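Local coordinates for DNA repair protein XRCC1 (Homo sapiens, PDB 3LQC) that serves as a scaffold in DNA single-strand break repair, assembling repair complexes and binding poly-ADP-ribose chains on PARP1 to limit its activity, at residues S13-S17 with T18-E22; S95-E98 with S99-G102; R109-G112 with P113-V117. All coordinates share one frame; numbering follows the deposited sequence.

How the contacts relate
All three contacts are local and partly buried, and all belong to the N-terminal domain of XRCC1. Contacts 1 and 2 sit at helix starts, where a side chain caps backbone amides; contact 3 is the turn that follows an outer strand of the three-stranded sheet. Contact 1 leans on strands 42-49 and 143-150, one from each sheet. The centre of contact 2 lies about 20 Å from that of the chain, against 13 and 14 Å for the others, and its serines, glutamate and arginine make it the most polar. Contact 3 mixes apolar packing with two basic side chains. Helix 96-101 and strand 108-111 follow each other, and both R100 and R109 meet acidic groups of another protein.

Contact 1: residues S13-S17 with T18-E22; sequences SSQDS and THCAE
D16 and H19 form the N-terminal cap of helix 17-25, the helix that follows strand 7-12 in the N-terminal domain of XRCC1. D16 is the N-cap residue. Its chi1 of 67° places CG between the backbone N and the carbonyl carbon, which turns OD1 back over the first turn: D16 OD1 accepts from H19 N at 3.1 Å. The same oxygen takes a second bond from the imidazole, H19 ND1 to D16 OD1 at 3.0 Å. The two donors arrive from opposite faces of the carboxylate plane: the amide H19 N approaches from above the plane on one face, ND1 on the syn side and tilted less from it on the other. Carboxylate and ring are turned 45° against each other, and OD1 lies at the ring edge near its plane. The regular helix bonds start directly beneath this cap, with C20 N donating to D16 O at 2.8 Å, nearly straight, and A21 N to S17 O at 2.9 Å.

Q15 covers the flank of the same turn. Q15 CB rests against H19 CB at 3.6 Å, and Q15 OE1 comes within 3.5 Å of C20 CA, while it accepts from N23 ND2. The neighbouring strands supply further partners: S17 OG is hydrogen-bonded to E53 OE2 and T18 OG1 to F149 N, and C20 SG is joined to C12 in a disulfide that ties the helix to strand 7-12.

Two N-H groups on one carboxylate oxygen fix the rotation of the D16 side chain and hold the imidazole beside the helix start. The amides at the helix N-terminus, together with the ring N-H, would probably stabilise the ionised form of D16 and disperse its charge.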
ATOM      1  N   SER A  13     -20.080  29.267  13.428  1.00 39.83           N
ATOM      2  CA  SER A  13     -21.262  30.095  13.265  1.00 36.10           C
ATOM      3  C   SER A  13     -21.151  31.110  12.145  1.00 43.19           C
ATOM      4  O   SER A  13     -21.717  30.918  11.068  1.00 54.02           O
ATOM      5  CB  SER A  13     -21.621  30.764  14.581  1.00 40.48           C
ATOM      6  OG  SER A  13     -22.018  29.767  15.505  1.00 44.58           O
ATOM      7  N   SER A  14     -20.430  32.193  12.389  1.00 37.11           N
ATOM      8  CA  SER A  14     -20.319  33.232  11.374  1.00 42.56           C
ATOM      9  C   SER A  14     -18.989  33.108  10.653  1.00 43.65           C
ATOM     10  O   SER A  14     -18.234  34.080  10.513  1.00 43.69           O
ATOM     11  CB  SER A  14     -20.498  34.620  11.989  1.00 37.66           C
ATOM     12  OG  SER A  14     -21.814  34.753  12.498  1.00 35.97           O
ATOM     13  N   GLN A  15     -18.714  31.890  10.203  1.00 37.24           N
ATOM     14  CA  GLN A  15     -17.481  31.590   9.504  1.00 36.27           C
ATOM     15  C   GLN A  15     -17.659  30.349   8.649  1.00 36.06           C
ATOM     16  O   GLN A  15     -18.420  29.449   9.006  1.00 36.48           O
ATOM     17  CB  GLN A  15     -16.336  31.393  10.501  1.00 34.04           C
ATOM     18  CG  GLN A  15     -16.735  30.683  11.774  1.00 40.26           C
ATOM     19  CD  GLN A  15     -15.637  30.690  12.822  1.00 32.23           C
ATOM     20  OE1 GLN A  15     -14.495  31.044  12.540  1.00 35.68           O
ATOM     21  NE2 GLN A  15     -15.981  30.295  14.040  1.00 29.78           N
ATOM     22  N   ASP A  16     -16.972  30.310   7.512  1.00 32.24           N
ATOM     23  CA  ASP A  16     -16.963  29.107   6.696  1.00 34.10           C
ATOM     24  C   ASP A  16     -15.951  28.099   7.241  1.00 31.96           C
ATOM     25  O   ASP A  16     -15.108  28.437   8.076  1.00 32.76           O
ATOM     26  CB  ASP A  16     -16.718  29.421   5.213  1.00 31.09           C
ATOM     27  CG  ASP A  16     -15.324  29.967   4.935  1.00 37.61           C
ATOM     28  OD1 ASP A  16     -14.583  30.280   5.889  1.00 31.33           O
ATOM     29  OD2 ASP A  16     -14.970  30.083   3.738  1.00 44.84           O
ATOM     30  N   SER A  17     -16.062  26.860   6.779  1.00 33.31           N
ATOM     31  CA  SER A  17     -15.172  25.777   7.199  1.00 32.64           C
ATOM     32  C   SER A  17     -13.711  26.207   7.344  1.00 28.73           C
ATOM     33  O   SER A  17     -13.067  25.935   8.357  1.00 24.60           O
ATOM     34  CB  SER A  17     -15.258  24.645   6.190  1.00 30.26           C
ATOM     35  OG  SER A  17     -14.953  25.139   4.902  1.00 33.79           O
ATOM     36  N   THR A  18     -13.195  26.875   6.322  1.00 34.18           N
ATOM     37  CA  THR A  18     -11.815  27.349   6.333  1.00 28.00           C
ATOM     38  C   THR A  18     -11.519  28.274   7.512  1.00 30.16           C
ATOM     39  O   THR A  18     -10.506  28.110   8.190  1.00 29.86           O
ATOM     40  CB  THR A  18     -11.472  28.068   5.024  1.00 26.51           C
ATOM     41  OG1 THR A  18     -11.608  27.151   3.930  1.00 32.20           O
ATOM     42  CG2 THR A  18     -10.054  28.612   5.073  1.00 30.80           C
ATOM     43  N   HIS A  19     -12.397  29.244   7.755  1.00 31.11           N
ATOM     44  CA  HIS A  19     -12.200  30.194   8.852  1.00 31.40           C
ATOM     45  C   HIS A  19     -12.386  29.512  10.205  1.00 29.03           C
ATOM     46  O   HIS A  19     -11.684  29.794  11.177  1.00 29.68           O
ATOM     47  CB  HIS A  19     -13.180  31.364   8.729  1.00 34.90           C
ATOM     48  CG  HIS A  19     -12.666  32.509   7.912  1.00 40.39           C
ATOM     49  ND1 HIS A  19     -12.646  32.492   6.533  1.00 46.84           N
ATOM     50  CD2 HIS A  19     -12.164  33.712   8.281  1.00 46.05           C
ATOM     51  CE1 HIS A  19     -12.148  33.634   6.088  1.00 57.86           C
ATOM     52  NE2 HIS A  19     -11.847  34.391   7.127  1.00 57.78           N
ATOM     53  N   CYS A  20     -13.355  28.609  10.252  1.00 31.09           N
ATOM     54  CA  CYS A  20     -13.649  27.865  11.460  1.00 31.80           C
ATOM     55  C   CYS A  20     -12.440  27.023  11.876  1.00 28.74           C
ATOM     56  O   CYS A  20     -12.044  27.017  13.045  1.00 24.28           O
ATOM     57  CB  CYS A  20     -14.869  26.983  11.231  1.00 25.65           C
ATOM     58  SG  CYS A  20     -15.537  26.274  12.718  1.00 25.04           S
ATOM     59  N   ALA A  21     -11.846  26.330  10.908  1.00 26.54           N
ATOM     60  CA  ALA A  21     -10.645  25.530  11.160  1.00 29.58           C
ATOM     61  C   ALA A  21      -9.470  26.375  11.656  1.00 29.12           C
ATOM     62  O   ALA A  21      -8.866  26.075  12.691  1.00 29.72           O
ATOM     63  CB  ALA A  21     -10.250  24.754   9.909  1.00 27.76           C
ATOM     64  N   GLU A  22      -9.149  27.430  10.916  1.00 30.08           N
ATOM     65  CA  GLU A  22      -8.016  28.269  11.269  1.00 29.05           C
ATOM     66  C   GLU A  22      -8.148  28.741  12.701  1.00 30.90           C
ATOM     67  O   GLU A  22      -7.191  28.696  13.469  1.00 38.85           O
ATOM     68  CB  GLU A  22      -7.917  29.459  10.327  1.00 32.07           C
ATOM     69  CG  GLU A  22      -6.884  30.483  10.742  1.00 42.79           C
ATOM     70  CD  GLU A  22      -6.662  31.521   9.667  1.00 52.74           C
ATOM     71  OE1 GLU A  22      -5.639  32.234   9.732  1.00 52.88           O
ATOM     72  OE2 GLU A  22      -7.508  31.612   8.749  1.00 55.28           O
TER

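Contact 2: residues S95-E98 with S99-G102; sequences SPSE and SRSG
S99 N, R100 N and S101 N reach back four residues to S95 O, P96 O and S97 O, the last two bonds 3.0 and 2.8 Å long, the i to i-4 pattern of the short helix 96-101, with S95 just before it; G102 follows with a positive phi of 71°. The helix start is a capping box. S95, the N-cap, accepts from E98 N with OG, and E98 OE1 answers by taking S95 N at 2.7 Å, almost in line with its own C-O bond. S95 OG also donates to E98 OE1 at 2.9 Å, from above the carboxylate plane, gripping that oxygen a second time.

S95 O is likewise doubly bonded: S99 N and S99 OG both stand 2.7 Å from it. The S99 chi1 of -67° puts OG beside its own backbone N, where both donors share that carbonyl; the hydroxyl approaches from above the carbonyl plane and the amide nearer to it.

R100 bends at chi3 and folds back over the first turn. Its guanidinium lies with one face over P96 O, which sits 3.6 Å from the plane and over its centre, while R100 NH2 comes within 3.7 Å of S97 CA. R100 NH2 forms a salt bridge with an acidic side chain of another protein, and an aromatic side chain of that protein packs on P96.

The helix lies within the connection between strands 85-92 and 108-111: E98 OE2 forms a salt bridge to R107, and the buried S99 side chain touches A66, M94 and Y136 in the neighbouring loops.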
ATOM      1  N   SER A  95       5.881   8.749   7.145  1.00 20.02           N
ATOM      2  CA  SER A  95       6.127   7.320   7.254  1.00 20.44           C
ATOM      3  C   SER A  95       6.266   6.977   8.723  1.00 20.99           C
ATOM      4  O   SER A  95       6.436   7.870   9.558  1.00 20.03           O
ATOM      5  CB  SER A  95       7.420   6.950   6.534  1.00 19.14           C
ATOM      6  OG  SER A  95       8.517   7.544   7.192  1.00 20.66           O
ATOM      7  N   PRO A  96       6.190   5.681   9.052  1.00 20.47           N
ATOM      8  CA  PRO A  96       6.473   5.242  10.422  1.00 18.15           C
ATOM      9  C   PRO A  96       7.861   5.685  10.898  1.00 20.03           C
ATOM     10  O   PRO A  96       7.977   6.127  12.048  1.00 24.41           O
ATOM     11  CB  PRO A  96       6.382   3.718  10.318  1.00 19.42           C
ATOM     12  CG  PRO A  96       5.386   3.500   9.218  1.00 15.14           C
ATOM     13  CD  PRO A  96       5.666   4.587   8.218  1.00 17.29           C
ATOM     14  N   SER A  97       8.874   5.575  10.037  1.00 17.60           N
ATOM     15  CA  SER A  97      10.231   6.034  10.354  1.00 22.05           C
ATOM     16  C   SER A  97      10.211   7.509  10.702  1.00 21.64           C
ATOM     17  O   SER A  97      10.699   7.923  11.758  1.00 25.92           O
ATOM     18  CB  SER A  97      11.192   5.872   9.163  1.00 20.23           C
ATOM     19  OG  SER A  97      10.962   4.694   8.434  1.00 28.35           O
ATOM     20  N   GLU A  98       9.665   8.298   9.785  1.00 19.44           N
ATOM     21  CA  GLU A  98       9.605   9.740   9.953  1.00 23.54           C
ATOM     22  C   GLU A  98       8.840  10.088  11.214  1.00 20.50           C
ATOM     23  O   GLU A  98       9.247  10.973  11.962  1.00 18.63           O
ATOM     24  CB  GLU A  98       8.940  10.387   8.747  1.00 20.62           C
ATOM     25  CG  GLU A  98       9.828  10.454   7.535  1.00 23.10           C
ATOM     26  CD  GLU A  98       9.047  10.696   6.267  1.00 27.08           C
ATOM     27  OE1 GLU A  98       7.905  10.194   6.173  1.00 23.77           O
ATOM     28  OE2 GLU A  98       9.578  11.377   5.366  1.00 24.82           O
ATOM     29  N   SER A  99       7.737   9.378  11.436  1.00 17.68           N
ATOM     30  CA  SER A  99       6.915   9.581  12.617  1.00 17.09           C
ATOM     31  C   SER A  99       7.766   9.441  13.858  1.00 21.57           C
ATOM     32  O   SER A  99       7.706  10.281  14.747  1.00 18.07           O
ATOM     33  CB  SER A  99       5.772   8.574  12.660  1.00 16.29           C
ATOM     34  OG  SER A  99       4.858   8.806  11.600  1.00 20.60           O
ATOM     35  N   ARG A 100       8.582   8.388  13.894  1.00 23.57           N
ATOM     36  CA  ARG A 100       9.450   8.117  15.039  1.00 20.73           C
ATOM     37  C   ARG A 100      10.612   9.103  15.158  1.00 23.66           C
ATOM     38  O   ARG A 100      11.020   9.454  16.264  1.00 22.88           O
ATOM     39  CB  ARG A 100       9.977   6.676  15.000  1.00 20.69           C
ATOM     40  CG  ARG A 100       8.951   5.627  15.438  1.00 18.51           C
ATOM     41  CD  ARG A 100       9.560   4.245  15.545  1.00 12.66           C
ATOM     42  NE  ARG A 100      10.206   3.851  14.300  1.00 17.83           N
ATOM     43  CZ  ARG A 100       9.617   3.129  13.348  1.00 17.46           C
ATOM     44  NH1 ARG A 100       8.370   2.710  13.500  1.00 14.28           N
ATOM     45  NH2 ARG A 100      10.283   2.812  12.247  1.00 15.28           N
ATOM     46  N   SER A 101      11.143   9.555  14.027  1.00 23.07           N
ATOM     47  CA  SER A 101      12.314  10.433  14.045  1.00 24.59           C
ATOM     48  C   SER A 101      11.953  11.918  14.086  1.00 28.27           C
ATOM     49  O   SER A 101      12.828  12.767  14.233  1.00 29.35           O
ATOM     50  CB  SER A 101      13.210  10.162  12.837  1.00 25.67           C
ATOM     51  OG  SER A 101      12.606  10.619  11.635  1.00 26.39           O
ATOM     52  N   GLY A 102      10.664  12.218  13.949  1.00 30.94           N
ATOM     53  CA  GLY A 102      10.184  13.588  13.911  1.00 26.12           C
ATOM     54  C   GLY A 102      10.545  14.323  12.633  1.00 27.63           C
ATOM     55  O   GLY A 102      10.458  15.546  12.573  1.00 32.22           O
TER

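Contact 3: residues R109-G112 with P113-V117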
ATOM      1  N   ARG A 109      -0.040  19.075   1.482  1.00 27.97           N
ATOM      2  CA  ARG A 109      -0.549  18.474   0.256  1.00 29.27           C
ATOM      3  C   ARG A 109      -1.850  19.145  -0.166  1.00 27.66           C
ATOM      4  O   ARG A 109      -2.717  19.414   0.670  1.00 28.49           O
ATOM      5  CB  ARG A 109      -0.743  16.963   0.419  1.00 25.43           C
ATOM      6  CG  ARG A 109       0.517  16.238   0.850  1.00 26.15           C
ATOM      7  CD  ARG A 109       0.279  14.749   1.012  1.00 21.11           C
ATOM      8  NE  ARG A 109      -0.152  14.128  -0.231  1.00 22.54           N
ATOM      9  CZ  ARG A 109      -0.595  12.880  -0.313  1.00 23.15           C
ATOM     10  NH1 ARG A 109      -0.656  12.134   0.777  1.00 21.62           N
ATOM     11  NH2 ARG A 109      -0.976  12.381  -1.481  1.00 22.88           N
ATOM     12  N   MET A 110      -1.960  19.428  -1.460  1.00 28.27           N
ATOM     13  CA  MET A 110      -3.166  19.989  -2.046  1.00 27.06           C
ATOM     14  C   MET A 110      -3.918  18.861  -2.712  1.00 28.02           C
ATOM     15  O   MET A 110      -3.313  18.034  -3.386  1.00 31.97           O
ATOM     16  CB  MET A 110      -2.805  21.033  -3.105  1.00 28.92           C
ATOM     17  CG  MET A 110      -1.595  21.904  -2.757  1.00 42.79           C
ATOM     18  SD  MET A 110      -1.922  23.087  -1.439  1.00 56.52           S
ATOM     19  CE  MET A 110      -0.450  24.104  -1.476  1.00 39.93           C
ATOM     20  N   PHE A 111      -5.233  18.832  -2.534  1.00 29.41           N
ATOM     21  CA  PHE A 111      -6.063  17.804  -3.155  1.00 31.55           C
ATOM     22  C   PHE A 111      -7.176  18.437  -3.980  1.00 34.45           C
ATOM     23  O   PHE A 111      -8.218  18.809  -3.448  1.00 38.41           O
ATOM     24  CB  PHE A 111      -6.645  16.865  -2.090  1.00 28.07           C
ATOM     25  CG  PHE A 111      -5.604  16.259  -1.181  1.00 30.63           C
ATOM     26  CD1 PHE A 111      -5.110  16.968  -0.100  1.00 26.23           C
ATOM     27  CD2 PHE A 111      -5.112  14.980  -1.415  1.00 29.26           C
ATOM     28  CE1 PHE A 111      -4.147  16.418   0.737  1.00 24.72           C
ATOM     29  CE2 PHE A 111      -4.149  14.425  -0.583  1.00 25.14           C
ATOM     30  CZ  PHE A 111      -3.668  15.148   0.499  1.00 24.44           C
ATOM     31  N   GLY A 112      -6.945  18.569  -5.281  1.00 36.92           N
ATOM     32  CA  GLY A 112      -7.923  19.160  -6.172  1.00 33.32           C
ATOM     33  C   GLY A 112      -9.077  18.220  -6.437  1.00 34.68           C
ATOM     34  O   GLY A 112      -9.101  17.104  -5.927  1.00 37.41           O
ATOM     35  N   PRO A 113     -10.042  18.661  -7.253  1.00 37.41           N
ATOM     36  CA  PRO A 113     -11.248  17.861  -7.494  1.00 39.95           C
ATOM     37  C   PRO A 113     -10.855  16.443  -7.850  1.00 36.32           C
ATOM     38  O   PRO A 113     -11.542  15.469  -7.544  1.00 36.25           O
ATOM     39  CB  PRO A 113     -11.877  18.537  -8.718  1.00 38.05           C
ATOM     40  CG  PRO A 113     -11.379  19.933  -8.683  1.00 36.91           C
ATOM     41  CD  PRO A 113     -10.005  19.883  -8.075  1.00 38.42           C
ATOM     42  N   ASP A 114      -9.713  16.350  -8.506  1.00 37.20           N
ATOM     43  CA  ASP A 114      -9.233  15.103  -9.056  1.00 47.16           C
ATOM     44  C   ASP A 114      -8.954  14.071  -7.973  1.00 45.09           C
ATOM     45  O   ASP A 114      -9.140  12.871  -8.177  1.00 38.03           O
ATOM     46  CB  ASP A 114      -7.957  15.372  -9.844  1.00 49.17           C
ATOM     47  CG  ASP A 114      -7.413  14.133 -10.488  1.00 60.78           C
ATOM     48  OD1 ASP A 114      -8.231  13.311 -10.962  1.00 62.01           O
ATOM     49  OD2 ASP A 114      -6.173  13.982 -10.517  1.00 73.79           O
ATOM     50  N   LYS A 115      -8.507  14.551  -6.817  1.00 44.21           N
ATOM     51  CA  LYS A 115      -8.015  13.664  -5.769  1.00 44.01           C
ATOM     52  C   LYS A 115      -9.030  13.431  -4.654  1.00 37.44           C
ATOM     53  O   LYS A 115      -8.754  12.703  -3.703  1.00 35.19           O
ATOM     54  CB  LYS A 115      -6.688  14.186  -5.209  1.00 39.15           C
ATOM     55  CG  LYS A 115      -5.657  14.478  -6.296  1.00 40.10           C
ATOM     56  CD  LYS A 115      -4.266  14.012  -5.897  1.00 48.94           C
ATOM     57  CE  LYS A 115      -3.712  14.812  -4.727  1.00 48.98           C
ATOM     58  NZ  LYS A 115      -2.595  14.084  -4.041  1.00 42.89           N
ATOM     59  N   LEU A 116     -10.203  14.045  -4.781  1.00 36.20           N
ATOM     60  CA  LEU A 116     -11.294  13.836  -3.839  1.00 27.82           C
ATOM     61  C   LEU A 116     -12.240  12.782  -4.385  1.00 25.73           C
ATOM     62  O   LEU A 116     -12.221  12.491  -5.575  1.00 30.41           O
ATOM     63  CB  LEU A 116     -12.056  15.136  -3.602  1.00 25.67           C
ATOM     64  CG  LEU A 116     -11.243  16.274  -2.994  1.00 28.25           C
ATOM     65  CD1 LEU A 116     -12.115  17.494  -2.768  1.00 26.27           C
ATOM     66  CD2 LEU A 116     -10.618  15.814  -1.699  1.00 28.91           C
ATOM     67  N   VAL A 117     -13.052  12.195  -3.510  1.00 28.62           N
ATOM     68  CA  VAL A 117     -14.076  11.248  -3.939  1.00 31.42           C
ATOM     69  C   VAL A 117     -15.182  12.025  -4.634  1.00 35.33           C
ATOM     70  O   VAL A 117     -15.858  12.842  -4.005  1.00 37.25           O
ATOM     71  CB  VAL A 117     -14.683  10.487  -2.751  1.00 29.21           C
ATOM     72  CG1 VAL A 117     -15.682   9.439  -3.244  1.00 20.99           C
ATOM     73  CG2 VAL A 117     -13.581   9.844  -1.917  1.00 23.79           C
TER
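With chi1 of F111 at -54°, its CG lies opposite the carbonyl carbon, and bends in K115 at chi2 (-138°) and chi3 (-67°) curl the lysine chain back toward that ring. The contact is a beta turn at the end of strand 108-111, an outer strand of the three-stranded sheet. P113 and D114 occupy its corners, and the turn is closed by K115 N donating to G112 O at 2.8 Å. L116 N adds only a weak bond to the same oxygen.

K115 crosses F111 obliquely, its CE 3.6 Å from F111 CD2 and 3.5 Å from M110 O. L116 CD2 meets F111 CB at 4.1 Å, and both side chains pack on L88 of strand 85-92.

F111 CE2 also lies over one face of the R109 guanidinium, 3.8 Å from its plane and toward the rim. A serine at F111 would probably leave K115 CE and the face of the R109 guanidinium without the ring they rest on, and open a gap beside L88. R109 NH1 bonds S92 O and an acidic side chain of another protein. R109 NH2 lies 3.5 Å from K115 NZ, two donors of like charge not bonded to each other.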